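Long-range contacts in Adenylate/guanylate cyclase/hydrolase, alpha/beta fold family (Ruegeria pomeroyi, PDB 3MR7), which probably makes cyclic AMP from ATP, this chain being the adenylate/guanylate cyclase domain of a longer protein that also carries an alpha/beta-hydrolase family region: residues A9-D14 against A62-A67; P43-A48 against L71-E76; I52-G57 against D109-G114; G99-D104 against S135-Q140; V117-R122 against Q156-I161. One frame throughout, in Å; residues are numbered along the deposited sequence.

Interaction 1 (A9-D14 against A62-A67); sequences AILAAD and ARFDTA
Ala9 and Phe64 pair at one end of a short antiparallel match, Leu11 and Ala62 at the other, and the axes of the two strand segments run 4.7 Å apart. Both are hydrogen-bonded pairs, so each should exchange two backbone bonds, and the distances bear this out unevenly. At Leu11 the exchange is complete: Ala62 N gives to Leu11 O at 2.8 Å with an N-H...O angle of 164°, and Leu11 N gives to Ala62 O at 2.9 Å. At Ala9 one half is sound, Phe64 N to Ala9 O at 2.9 Å, while the return bond from Ala9 N to Phe64 O stretches to 3.4 Å and is weak. Ala9 O has a second, softer visitor, the CA-H of Arg63. The non-hydrogen-bonded pair between them, Ile10 and Arg63, turns its backbone polar groups outward: Ile10 bonds to Asn101 in strand 96-107, and Arg63 to Gln51. Side chains divide between the faces. Ala9, Leu11, Ala62 and Phe64 share one face, on which Ala9 and Phe64 pack on helix 67-84 and Ala62 meets Ile45 of helix 27-47. Leu11 CB comes to Phe64 CE2 at the ring's edge, 3.9 Å away. CG of Phe64 stands anti to the carbonyl carbon (chi1 -64°), which directs the ring toward Leu11, while its root, Phe64 CB, lies 4.0 Å from Ala9 CB. The chemistry implied is a division of labour in a buried place: main-chain amides and carbonyls are answered by neighbouring strands, leaving the shared face hydrocarbon and fit to receive helices.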
# COMPACT_ATOMS: atom_id res chain seq x y z
N ALA A 9 17.47 0.96 -14.20
CA ALA A 9 17.13 1.10 -12.81
C ALA A 9 15.80 1.84 -12.74
O ALA A 9 15.72 3.01 -13.08
CB ALA A 9 18.20 1.86 -12.09
N ILE A 10 14.76 1.16 -12.32
CA ILE A 10 13.46 1.77 -12.17
C ILE A 10 13.20 2.09 -10.70
O ILE A 10 13.54 1.30 -9.81
CB ILE A 10 12.36 0.83 -12.67
CG1 ILE A 10 12.54 0.59 -14.15
CG2 ILE A 10 11.00 1.43 -12.45
CD1 ILE A 10 13.51 -0.45 -14.43
N LEU A 11 12.59 3.25 -10.47
CA LEU A 11 12.25 3.76 -9.16
C LEU A 11 10.77 4.15 -9.16
O LEU A 11 10.35 4.94 -9.99
CB LEU A 11 13.15 4.95 -8.82
CG LEU A 11 12.77 6.11 -7.89
CD1 LEU A 11 11.47 5.96 -7.11
CD2 LEU A 11 13.92 6.41 -6.96
N ALA A 12 9.97 3.55 -8.27
CA ALA A 12 8.57 3.92 -8.09
C ALA A 12 8.38 4.57 -6.73
O ALA A 12 8.97 4.13 -5.74
CB ALA A 12 7.65 2.69 -8.25
N ALA A 13 7.53 5.59 -6.68
CA ALA A 13 7.20 6.29 -5.43
C ALA A 13 5.74 6.74 -5.34
O ALA A 13 5.14 7.11 -6.34
CB ALA A 13 8.14 7.49 -5.24
N ASP A 14 5.19 6.72 -4.14
CA ASP A 14 3.81 7.15 -3.88
C ASP A 14 3.79 7.82 -2.51
O ASP A 14 4.76 7.75 -1.76
CB ASP A 14 2.87 5.95 -3.85
CG ASP A 14 1.41 6.30 -4.20
OD1 ASP A 14 0.97 7.49 -4.21
OD2 ASP A 14 0.68 5.31 -4.46
N ALA A 62 10.34 6.61 -12.28
CA ALA A 62 11.48 7.30 -12.87
C ALA A 62 12.54 6.29 -13.18
O ALA A 62 12.52 5.19 -12.64
CB ALA A 62 12.02 8.37 -11.95
N ARG A 63 13.49 6.65 -14.03
CA ARG A 63 14.52 5.70 -14.37
C ARG A 63 15.88 6.33 -14.41
O ARG A 63 16.02 7.51 -14.68
CB ARG A 63 14.22 5.03 -15.71
CG ARG A 63 14.46 5.92 -16.90
CD ARG A 63 13.78 5.34 -18.11
NE ARG A 63 13.71 6.31 -19.17
CZ ARG A 63 14.68 6.53 -20.05
NH1 ARG A 63 15.81 5.83 -19.99
NH2 ARG A 63 14.52 7.44 -20.98
N PHE A 64 16.87 5.50 -14.16
CA PHE A 64 18.25 5.92 -13.94
C PHE A 64 19.23 5.01 -14.72
O PHE A 64 18.92 3.87 -15.08
CB PHE A 64 18.59 5.86 -12.45
CG PHE A 64 17.79 6.80 -11.59
CD1 PHE A 64 18.33 8.01 -11.16
CD2 PHE A 64 16.50 6.46 -11.18
CE1 PHE A 64 17.60 8.88 -10.35
CE2 PHE A 64 15.76 7.32 -10.37
CZ PHE A 64 16.31 8.54 -9.96
N ASP A 65 20.43 5.52 -14.96
CA ASP A 65 21.40 4.77 -15.72
C ASP A 65 22.20 3.85 -14.85
O ASP A 65 22.64 2.80 -15.32
CB ASP A 65 22.33 5.72 -16.46
CG ASP A 65 21.68 6.29 -17.69
OD1 ASP A 65 20.85 5.57 -18.31
OD2 ASP A 65 22.00 7.45 -18.02
N THR A 66 22.40 4.23 -13.59
CA THR A 66 23.05 3.32 -12.66
C THR A 66 22.10 2.93 -11.55
O THR A 66 21.21 3.69 -11.22
CB THR A 66 24.34 3.92 -12.07
OG1 THR A 66 24.13 5.26 -11.58
CG2 THR A 66 25.40 3.92 -13.13
N ALA A 67 22.30 1.75 -10.99
CA ALA A 67 21.60 1.35 -9.77
C ALA A 67 21.99 2.27 -8.61
O ALA A 67 21.16 2.72 -7.85
CB ALA A 67 21.89 -0.09 -9.44

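Interaction 2 (P43-A48 against L71-E76)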
# COMPACT_ATOMS: atom_id res chain seq x y z
N PRO A 43 14.12 17.82 -8.06
CA PRO A 43 15.55 18.15 -8.05
C PRO A 43 16.52 16.97 -7.81
O PRO A 43 17.46 16.82 -8.58
CB PRO A 43 15.64 19.17 -6.92
CG PRO A 43 14.38 19.90 -7.07
CD PRO A 43 13.36 18.80 -7.26
N ALA A 44 16.29 16.17 -6.78
CA ALA A 44 17.18 15.06 -6.46
C ALA A 44 17.28 14.10 -7.64
O ALA A 44 18.33 13.52 -7.90
CB ALA A 44 16.69 14.30 -5.17
N ILE A 45 16.16 13.92 -8.32
CA ILE A 45 16.08 13.00 -9.45
C ILE A 45 16.90 13.52 -10.63
O ILE A 45 17.67 12.77 -11.22
CB ILE A 45 14.64 12.81 -9.92
CG1 ILE A 45 13.86 11.90 -8.95
CG2 ILE A 45 14.63 12.26 -11.31
CD1 ILE A 45 12.43 11.58 -9.38
N ALA A 46 16.72 14.79 -10.97
CA ALA A 46 17.57 15.46 -11.96
C ALA A 46 19.05 15.46 -11.57
O ALA A 46 19.88 15.00 -12.33
CB ALA A 46 17.10 16.85 -12.17
N GLN A 47 19.37 15.98 -10.39
CA GLN A 47 20.75 15.93 -9.92
C GLN A 47 21.39 14.56 -10.13
O GLN A 47 22.58 14.47 -10.42
CB GLN A 47 20.84 16.32 -8.44
CG GLN A 47 21.73 17.55 -8.18
CD GLN A 47 23.22 17.22 -8.21
OE1 GLN A 47 23.66 16.26 -7.58
NE2 GLN A 47 24.00 18.03 -8.93
N ALA A 48 20.59 13.51 -9.98
CA ALA A 48 21.09 12.13 -10.00
C ALA A 48 21.10 11.49 -11.39
O ALA A 48 21.37 10.29 -11.51
CB ALA A 48 20.26 11.26 -9.04
N LEU A 71 19.43 4.72 -6.09
CA LEU A 71 19.41 4.52 -4.65
C LEU A 71 19.82 5.77 -3.86
O LEU A 71 19.18 6.10 -2.88
CB LEU A 71 20.23 3.30 -4.23
CG LEU A 71 20.13 2.94 -2.74
CD1 LEU A 71 18.67 2.94 -2.29
CD2 LEU A 71 20.77 1.59 -2.45
N ARG A 72 20.86 6.46 -4.29
CA ARG A 72 21.26 7.67 -3.57
C ARG A 72 20.16 8.71 -3.70
O ARG A 72 19.93 9.52 -2.80
CB ARG A 72 22.54 8.26 -4.13
CG ARG A 72 23.75 7.38 -3.90
CD ARG A 72 24.88 7.82 -4.82
NE ARG A 72 26.16 7.21 -4.49
CZ ARG A 72 27.31 7.62 -5.01
NH1 ARG A 72 27.34 8.63 -5.87
NH2 ARG A 72 28.45 7.02 -4.66
N CYS A 73 19.49 8.68 -4.83
CA CYS A 73 18.41 9.61 -5.04
C CYS A 73 17.29 9.37 -4.02
O CYS A 73 16.83 10.31 -3.37
CB CYS A 73 17.92 9.50 -6.48
SG CYS A 73 16.51 10.48 -6.89
N ALA A 74 16.88 8.11 -3.85
CA ALA A 74 15.85 7.75 -2.85
C ALA A 74 16.31 8.02 -1.42
O ALA A 74 15.53 8.43 -0.56
CB ALA A 74 15.43 6.26 -3.00
N LEU A 75 17.57 7.74 -1.14
CA LEU A 75 18.07 7.98 0.18
C LEU A 75 18.07 9.49 0.45
O LEU A 75 17.77 9.91 1.55
CB LEU A 75 19.45 7.36 0.31
CG LEU A 75 19.42 5.86 0.57
CD1 LEU A 75 20.81 5.30 0.44
CD2 LEU A 75 18.88 5.57 1.97
N GLU A 76 18.41 10.27 -0.57
CA GLU A 76 18.48 11.73 -0.49
C GLU A 76 17.12 12.30 -0.14
O GLU A 76 16.97 13.11 0.78
CB GLU A 76 18.93 12.33 -1.81
CG GLU A 76 19.29 13.81 -1.74
CD GLU A 76 19.56 14.46 -3.11
OE1 GLU A 76 19.96 13.75 -4.07
OE2 GLU A 76 19.38 15.70 -3.23
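Cys73 points its thiol from helix 67-84 at the last turn of helix 27-47, and the rest of the contact is arranged round it. The sulfur is placed by a chi1 of 175°, which sets SG opposite the backbone N, and it comes to rest against the flank of Ile45: SG lies 3.6 Å from Ile45 CA and equally 3.6 Å from Ile45 CG1. Ile45 itself starts away from the partner helix, so it is the root of its side chain that the sulfur touches, not its far end, which goes to Ala62 of the sheet. One turn on, Ala48 CB faces Cys73 CB at 3.9 Å, methyl against methylene. Glu76 supplies the other end of the contact. Its extended chain carries the carboxylate across to Ala44, whose methyl lies over the flat face of the group: Ala44 CB is 3.5 Å from Glu76 CD and nearly the same distance from both Glu76 oxygens, as an approach from above the plane requires. The short helical segments are 9.2 Å apart with their directions at 155°, close to antiparallel, and alanines at Ala44 and Ala48 suit that spacing. The evidence thus describes an interface held by shape and dispersion: sulfur, methyls and methylenes fill the buried part beside Phe64, whereas the charged Glu76 stays at the solvent margin, touching Ala44 through the face of its carboxylate.

Interaction 3 (I52-G57 against D109-G114); sequences IVKTTG and DGDIFG
Val53 forms the closely fitted half of this contact and Lys54 the open, charged half. From Val53, CG2 meets Ile112 CD1 at 3.7 Å, the two side chains crossing at a slant, while CG1 lies against the carbonyl of the turn, 3.5 Å from Gly110 O. On the solvent side the packing gives way to a salt bridge. The extended Lys54 chain brings NZ to 3.0 Å from Asp111 OD1 and 3.0 Å from Asp111 OD2, so the ammonium straddles the carboxylate and uses the syn lone pair of each oxygen. Asp111 OD1 has a further donor: Ile112 N reaches it at 2.6 Å on its anti side, 22° out of the carboxylate plane, which, with the salt bridge, probably limits the rotation of the group. An alanine in place of Asp111 would probably leave the Lys54 ammonium without its counter-charge and the amide of Ile112 without this acceptor. The site is a surface one, where two edges meet. Strand 51-56 pairs with strand 59-64 and makes a classic beta bulge there, Val53 and Lys54 both facing Leu61. Strand 112-113 joins strand 96-107 through Phe113 and Val106, and Ile112 also packs on Leu61 of strand 59-64, the neighbour of strand 51-56.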
# COMPACT_ATOMS: atom_id res chain seq x y z
N ILE A 52 12.04 11.34 -14.85
CA ILE A 52 10.68 10.93 -14.60
C ILE A 52 10.09 10.36 -15.89
O ILE A 52 10.25 10.94 -16.94
CB ILE A 52 9.83 12.10 -14.19
CG1 ILE A 52 10.17 12.50 -12.75
CG2 ILE A 52 8.38 11.73 -14.34
CD1 ILE A 52 10.01 13.98 -12.47
N VAL A 53 9.46 9.20 -15.81
CA VAL A 53 8.75 8.63 -16.94
C VAL A 53 7.31 9.09 -16.92
O VAL A 53 6.74 9.37 -17.95
CB VAL A 53 8.71 7.12 -16.85
CG1 VAL A 53 7.67 6.57 -17.80
CG2 VAL A 53 10.10 6.54 -17.10
N LYS A 54 6.70 9.16 -15.75
CA LYS A 54 5.29 9.53 -15.67
C LYS A 54 4.72 9.44 -14.26
O LYS A 54 5.21 8.70 -13.42
CB LYS A 54 4.48 8.61 -16.55
CG LYS A 54 4.15 7.30 -15.91
CD LYS A 54 3.92 6.27 -16.98
CE LYS A 54 3.20 5.08 -16.45
NZ LYS A 54 3.23 4.06 -17.49
N THR A 55 3.69 10.21 -13.98
CA THR A 55 3.00 9.99 -12.74
C THR A 55 1.60 9.63 -13.15
O THR A 55 1.03 10.24 -14.04
CB THR A 55 3.05 11.19 -11.80
OG1 THR A 55 2.15 12.19 -12.26
CG2 THR A 55 4.41 11.78 -11.83
N THR A 56 1.06 8.61 -12.51
CA THR A 56 -0.24 8.10 -12.85
C THR A 56 -1.00 7.92 -11.55
O THR A 56 -0.52 8.30 -10.50
CB THR A 56 -0.10 6.76 -13.59
OG1 THR A 56 0.43 5.77 -12.69
CG2 THR A 56 0.83 6.92 -14.79
N GLY A 57 -2.18 7.34 -11.63
CA GLY A 57 -2.93 7.03 -10.43
C GLY A 57 -2.14 6.13 -9.51
O GLY A 57 -2.42 6.05 -8.31
N ASP A 109 8.43 5.51 -26.71
CA ASP A 109 7.59 6.70 -26.68
C ASP A 109 7.34 7.19 -25.26
O ASP A 109 6.19 7.29 -24.83
CB ASP A 109 6.25 6.42 -27.37
CG ASP A 109 6.41 6.00 -28.81
OD1 ASP A 109 7.25 6.59 -29.53
OD2 ASP A 109 5.68 5.07 -29.24
N GLY A 110 8.42 7.49 -24.55
CA GLY A 110 8.33 8.07 -23.22
C GLY A 110 7.66 7.19 -22.18
O GLY A 110 7.26 7.69 -21.12
N ASP A 111 7.52 5.90 -22.48
CA ASP A 111 6.99 4.97 -21.50
C ASP A 111 7.80 3.67 -21.39
O ASP A 111 8.49 3.26 -22.31
CB ASP A 111 5.53 4.68 -21.76
CG ASP A 111 4.79 4.32 -20.50
OD1 ASP A 111 5.44 3.95 -19.49
OD2 ASP A 111 3.56 4.42 -20.50
N ILE A 112 7.71 3.01 -20.24
CA ILE A 112 8.54 1.84 -20.01
C ILE A 112 7.70 0.59 -19.78
O ILE A 112 6.57 0.68 -19.32
CB ILE A 112 9.48 2.10 -18.86
CG1 ILE A 112 8.68 2.43 -17.62
CG2 ILE A 112 10.28 3.34 -19.13
CD1 ILE A 112 9.60 2.88 -16.50
N PHE A 113 8.25 -0.57 -20.12
CA PHE A 113 7.48 -1.80 -20.09
C PHE A 113 8.32 -2.98 -19.62
O PHE A 113 9.53 -3.02 -19.85
CB PHE A 113 6.91 -2.14 -21.47
CG PHE A 113 6.09 -1.03 -22.10
CD1 PHE A 113 4.71 -1.15 -22.22
CD2 PHE A 113 6.70 0.11 -22.59
CE1 PHE A 113 3.94 -0.13 -22.82
CE2 PHE A 113 5.93 1.13 -23.18
CZ PHE A 113 4.56 1.00 -23.30
N GLY A 114 7.67 -3.93 -18.97
CA GLY A 114 8.30 -5.18 -18.58
C GLY A 114 8.03 -5.56 -17.14
O GLY A 114 7.72 -4.69 -16.31

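Interaction 4 (G99-D104 against S135-Q140)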
# COMPACT_ATOMS: atom_id res chain seq x y z
N GLY A 99 10.09 2.18 -4.06
CA GLY A 99 10.61 0.91 -4.53
C GLY A 99 11.58 1.11 -5.68
O GLY A 99 11.48 2.03 -6.48
N ILE A 100 12.56 0.24 -5.77
CA ILE A 100 13.56 0.34 -6.81
C ILE A 100 13.86 -1.06 -7.28
O ILE A 100 13.98 -1.94 -6.47
CB ILE A 100 14.85 0.94 -6.27
CG1 ILE A 100 14.57 2.34 -5.74
CG2 ILE A 100 15.90 0.99 -7.36
CD1 ILE A 100 15.76 3.00 -5.18
N ASN A 101 13.95 -1.27 -8.59
CA ASN A 101 14.26 -2.60 -9.11
C ASN A 101 15.16 -2.48 -10.33
O ASN A 101 15.45 -1.38 -10.78
CB ASN A 101 12.98 -3.35 -9.43
CG ASN A 101 13.24 -4.75 -9.96
OD1 ASN A 101 14.16 -5.43 -9.51
ND2 ASN A 101 12.43 -5.18 -10.92
N ILE A 102 15.60 -3.61 -10.88
CA ILE A 102 16.36 -3.60 -12.12
C ILE A 102 15.92 -4.71 -13.09
O ILE A 102 15.40 -5.75 -12.68
CB ILE A 102 17.85 -3.66 -11.81
CG1 ILE A 102 18.35 -2.27 -11.50
CG2 ILE A 102 18.63 -4.21 -12.98
CD1 ILE A 102 19.64 -2.29 -10.74
N GLY A 103 16.07 -4.47 -14.38
CA GLY A 103 15.71 -5.48 -15.36
C GLY A 103 15.97 -5.03 -16.78
O GLY A 103 16.28 -3.87 -17.01
N ASP A 104 15.88 -5.97 -17.72
CA ASP A 104 15.71 -5.64 -19.12
C ASP A 104 14.24 -5.22 -19.29
O ASP A 104 13.34 -6.00 -19.07
CB ASP A 104 16.00 -6.86 -20.01
CG ASP A 104 17.48 -7.23 -20.06
OD1 ASP A 104 18.33 -6.41 -19.65
OD2 ASP A 104 17.80 -8.35 -20.52
N SER A 135 14.78 -4.52 -4.78
CA SER A 135 14.81 -5.94 -5.04
C SER A 135 16.21 -6.42 -4.67
O SER A 135 17.13 -5.61 -4.47
CB SER A 135 14.53 -6.23 -6.50
OG SER A 135 15.62 -5.77 -7.29
N ASP A 136 16.35 -7.74 -4.60
CA ASP A 136 17.60 -8.41 -4.30
C ASP A 136 18.65 -8.12 -5.36
O ASP A 136 19.82 -7.95 -5.03
CB ASP A 136 17.37 -9.93 -4.21
CG ASP A 136 18.60 -10.66 -3.72
OD1 ASP A 136 19.13 -10.24 -2.69
OD2 ASP A 136 19.03 -11.63 -4.36
N ILE A 137 18.25 -8.07 -6.63
CA ILE A 137 19.20 -7.69 -7.67
C ILE A 137 19.79 -6.32 -7.31
O ILE A 137 21.01 -6.13 -7.43
CB ILE A 137 18.54 -7.54 -9.03
CG1 ILE A 137 17.93 -8.81 -9.52
CG2 ILE A 137 19.54 -7.17 -10.05
CD1 ILE A 137 16.98 -8.49 -10.67
N VAL A 138 18.95 -5.37 -6.91
CA VAL A 138 19.45 -4.01 -6.66
C VAL A 138 20.41 -4.07 -5.51
O VAL A 138 21.47 -3.44 -5.51
CB VAL A 138 18.35 -2.97 -6.36
CG1 VAL A 138 18.94 -1.77 -5.67
CG2 VAL A 138 17.66 -2.52 -7.63
N HIS A 139 20.05 -4.88 -4.53
CA HIS A 139 20.86 -4.98 -3.32
C HIS A 139 22.25 -5.55 -3.56
O HIS A 139 23.20 -5.09 -2.94
CB HIS A 139 20.16 -5.79 -2.25
CG HIS A 139 20.90 -5.78 -0.95
ND1 HIS A 139 21.65 -6.86 -0.52
CD2 HIS A 139 21.05 -4.82 -0.02
CE1 HIS A 139 22.20 -6.55 0.64
NE2 HIS A 139 21.86 -5.32 0.96
N GLN A 140 22.37 -6.55 -4.43
CA GLN A 140 23.66 -7.21 -4.63
C GLN A 140 24.62 -6.22 -5.30
O GLN A 140 25.83 -6.31 -5.13
CB GLN A 140 23.54 -8.48 -5.46
CG GLN A 140 22.59 -9.50 -4.91
CD GLN A 140 22.70 -10.85 -5.60
OE1 GLN A 140 21.70 -11.40 -6.05
NE2 GLN A 140 23.93 -11.40 -5.68
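Asn101 OD1 and Ser135 OG make the central polar contact: the hydroxyl donates to the amide oxygen at 2.7 Å, arriving 17° out of the carbonyl plane. Beside it the backbone adds Ser135 N to Ile100 O at 3.2 Å, nearly in line with the C=O bond (167°). The apolar part belongs to Val138, whose CG2 lies 3.7 Å from Ile102 CD1 and 3.9 Å from Ile100 CG2; the valine side chain stands roughly perpendicular to both isoleucines. Nearer the solvent, Ile137 CD1 touches Ile102 O at 3.7 Å. Next come the bonds that position these groups. The side chain of Asn101 starts away from the helix, yet with CG opposite its backbone N (chi1 -179°) its oxygen turns back toward Ser135, and ND2 is tied to Ala116 O in helix 115-126. Asn101 OD1 also receives a weak bond from Ile102 N. Ser135, in turn, is the N-cap of helix 136-142, its OG accepting a weak capping bond from Val138 N. A leucine replacing Asn101 would probably leave the capping hydroxyl without its acceptor and Ala116 O without this donor. Farther out, strands 96-107 and 132-135 lie parallel. Their connection, a short hairpin strand followed by helix 115-126, makes a beta-alpha-beta crossover with an extra strand, consistent with the alpha/beta core of class III cyclase domains; a capped helix leaves the end of strand 132-135.

Interaction 5 (V117-R122 against Q156-I161)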
# COMPACT_ATOMS: atom_id res chain seq x y z
N VAL A 117 9.45 -3.46 -14.37
CA VAL A 117 8.73 -2.25 -13.97
C VAL A 117 7.63 -2.58 -12.94
O VAL A 117 7.49 -1.91 -11.91
CB VAL A 117 8.11 -1.57 -15.19
CG1 VAL A 117 7.36 -0.30 -14.79
CG2 VAL A 117 9.19 -1.26 -16.22
N ASN A 118 6.87 -3.63 -13.22
CA ASN A 118 5.84 -4.10 -12.31
C ASN A 118 6.39 -4.40 -10.94
O ASN A 118 5.76 -4.14 -9.93
CB ASN A 118 5.13 -5.32 -12.90
CG ASN A 118 4.21 -4.96 -14.05
OD1 ASN A 118 4.24 -3.83 -14.53
ND2 ASN A 118 3.36 -5.89 -14.47
N VAL A 119 7.60 -4.91 -10.90
CA VAL A 119 8.26 -5.22 -9.66
C VAL A 119 8.69 -3.96 -8.89
O VAL A 119 8.65 -3.93 -7.65
CB VAL A 119 9.37 -6.25 -9.92
CG1 VAL A 119 10.26 -6.49 -8.68
CG2 VAL A 119 8.73 -7.54 -10.38
N ALA A 120 9.07 -2.90 -9.59
CA ALA A 120 9.46 -1.67 -8.90
C ALA A 120 8.24 -1.09 -8.21
O ALA A 120 8.31 -0.63 -7.05
CB ALA A 120 10.05 -0.67 -9.86
N ALA A 121 7.13 -1.13 -8.93
CA ALA A 121 5.86 -0.59 -8.47
C ALA A 121 5.37 -1.32 -7.23
O ALA A 121 4.91 -0.70 -6.27
CB ALA A 121 4.84 -0.74 -9.57
N ARG A 122 5.45 -2.65 -7.26
CA ARG A 122 5.06 -3.48 -6.14
C ARG A 122 5.94 -3.21 -4.91
O ARG A 122 5.46 -3.12 -3.79
CB ARG A 122 5.11 -4.95 -6.54
CG ARG A 122 4.51 -5.87 -5.53
CD ARG A 122 3.13 -5.41 -5.15
NE ARG A 122 2.72 -6.18 -4.01
CZ ARG A 122 1.63 -5.99 -3.29
NH1 ARG A 122 0.80 -4.99 -3.58
NH2 ARG A 122 1.40 -6.80 -2.26
N GLN A 156 8.43 -12.09 -1.90
CA GLN A 156 7.27 -11.30 -2.21
C GLN A 156 6.74 -11.80 -3.55
O GLN A 156 7.46 -11.79 -4.55
CB GLN A 156 7.73 -9.87 -2.35
CG GLN A 156 6.84 -8.90 -1.74
CD GLN A 156 6.61 -9.20 -0.31
OE1 GLN A 156 7.50 -9.69 0.39
NE2 GLN A 156 5.40 -8.92 0.14
N LYS A 157 5.51 -12.28 -3.56
CA LYS A 157 4.92 -12.69 -4.83
C LYS A 157 4.34 -11.45 -5.48
O LYS A 157 3.79 -10.61 -4.81
CB LYS A 157 3.89 -13.81 -4.62
CG LYS A 157 2.77 -13.85 -5.63
CD LYS A 157 3.15 -14.47 -6.97
CE LYS A 157 2.04 -14.13 -7.98
NZ LYS A 157 2.11 -14.80 -9.32
N VAL A 158 4.49 -11.30 -6.78
CA VAL A 158 4.01 -10.10 -7.46
C VAL A 158 3.01 -10.49 -8.54
O VAL A 158 3.21 -11.45 -9.27
CB VAL A 158 5.18 -9.35 -8.08
CG1 VAL A 158 4.70 -8.06 -8.71
CG2 VAL A 158 6.24 -9.10 -7.03
N LYS A 159 1.92 -9.75 -8.63
CA LYS A 159 0.83 -10.14 -9.52
C LYS A 159 1.37 -10.49 -10.92
O LYS A 159 2.07 -9.70 -11.54
CB LYS A 159 -0.21 -9.01 -9.55
CG LYS A 159 -1.04 -8.93 -10.81
CD LYS A 159 -2.53 -9.14 -10.54
CE LYS A 159 -3.40 -8.24 -11.40
NZ LYS A 159 -3.14 -6.79 -11.07
N ASN A 160 1.08 -11.70 -11.40
CA ASN A 160 1.45 -12.12 -12.77
C ASN A 160 2.94 -12.42 -13.01
O ASN A 160 3.37 -12.65 -14.14
CB ASN A 160 0.94 -11.12 -13.81
CG ASN A 160 -0.54 -10.85 -13.67
OD1 ASN A 160 -1.00 -9.73 -13.89
ND2 ASN A 160 -1.29 -11.87 -13.30
N ILE A 161 3.72 -12.38 -11.95
CA ILE A 161 5.08 -12.86 -11.99
C ILE A 161 5.07 -14.17 -11.20
O ILE A 161 4.67 -14.24 -10.04
CB ILE A 161 6.10 -11.81 -11.43
CG1 ILE A 161 6.33 -10.68 -12.44
CG2 ILE A 161 7.46 -12.44 -11.08
CD1 ILE A 161 5.26 -9.66 -12.46
O HOH W 1 3.86 -8.22 -3.39
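A beta hairpin, turning through a type II turn from Val158 to Ile161, packs its tip against helix 115-126, and Val158 is the residue that meets the helix most closely. Its CG1 lies 3.8 Å from Arg122 CB, and Arg122 CG rests against both valine methyls, the two side chains lying alongside with their ends running opposite ways. Because the arginine bends at chi2 (52°), only its first methylenes serve this packing; the guanidinium goes on to the second subunit, where NH2 bonds to Ile126 O. Val119 CG2 adds looser contacts, 4.4 Å from Val158 CG1 and 4.5 Å from Ile161 CG1, and Asn118 CB approaches Ile161 CD1 at 4.4 Å. Within the hairpin, Ile161 N bonds to Val158 O at 2.9 Å, closing the turn, while Lys157 NZ donates to Ile161 O at 2.7 Å from above the carbonyl plane. Asn160 takes the positive phi (73°) that a type II turn requires at its third position. Strands 151-158 and 161-170 form the two arms. Val119 reaches beyond the tip to Ile165 on the second arm and to Asn101 on strand 96-107. Gln156 on the first arm bonds to Gln156 of the second subunit, so both the hairpin and, through Arg122, helix 115-126 take part in the subunit contact.

How the interactions relate
Interaction 1 is the common neighbour: it touches each of the other four. Its Phe64 ring passes into interaction 2, CZ lying 3.6 Å from Cys73 SG, so one aromatic side chain joins strand pairing to helix packing. On the other edge of strand 4-15, Ala12 N lies 2.8 Å from Gly99 O, a probable hydrogen bond that carries the sheet into interaction 4. Asn101 then leads to interaction 5, its ND2 3.4 Å from Val119 CG1. Interactions 2 and 5 are about 23 Å apart between centres, on opposite sides of the chain's centre: different helices pack at each. Interactions 1, 3 and 5 also touch the second subunit.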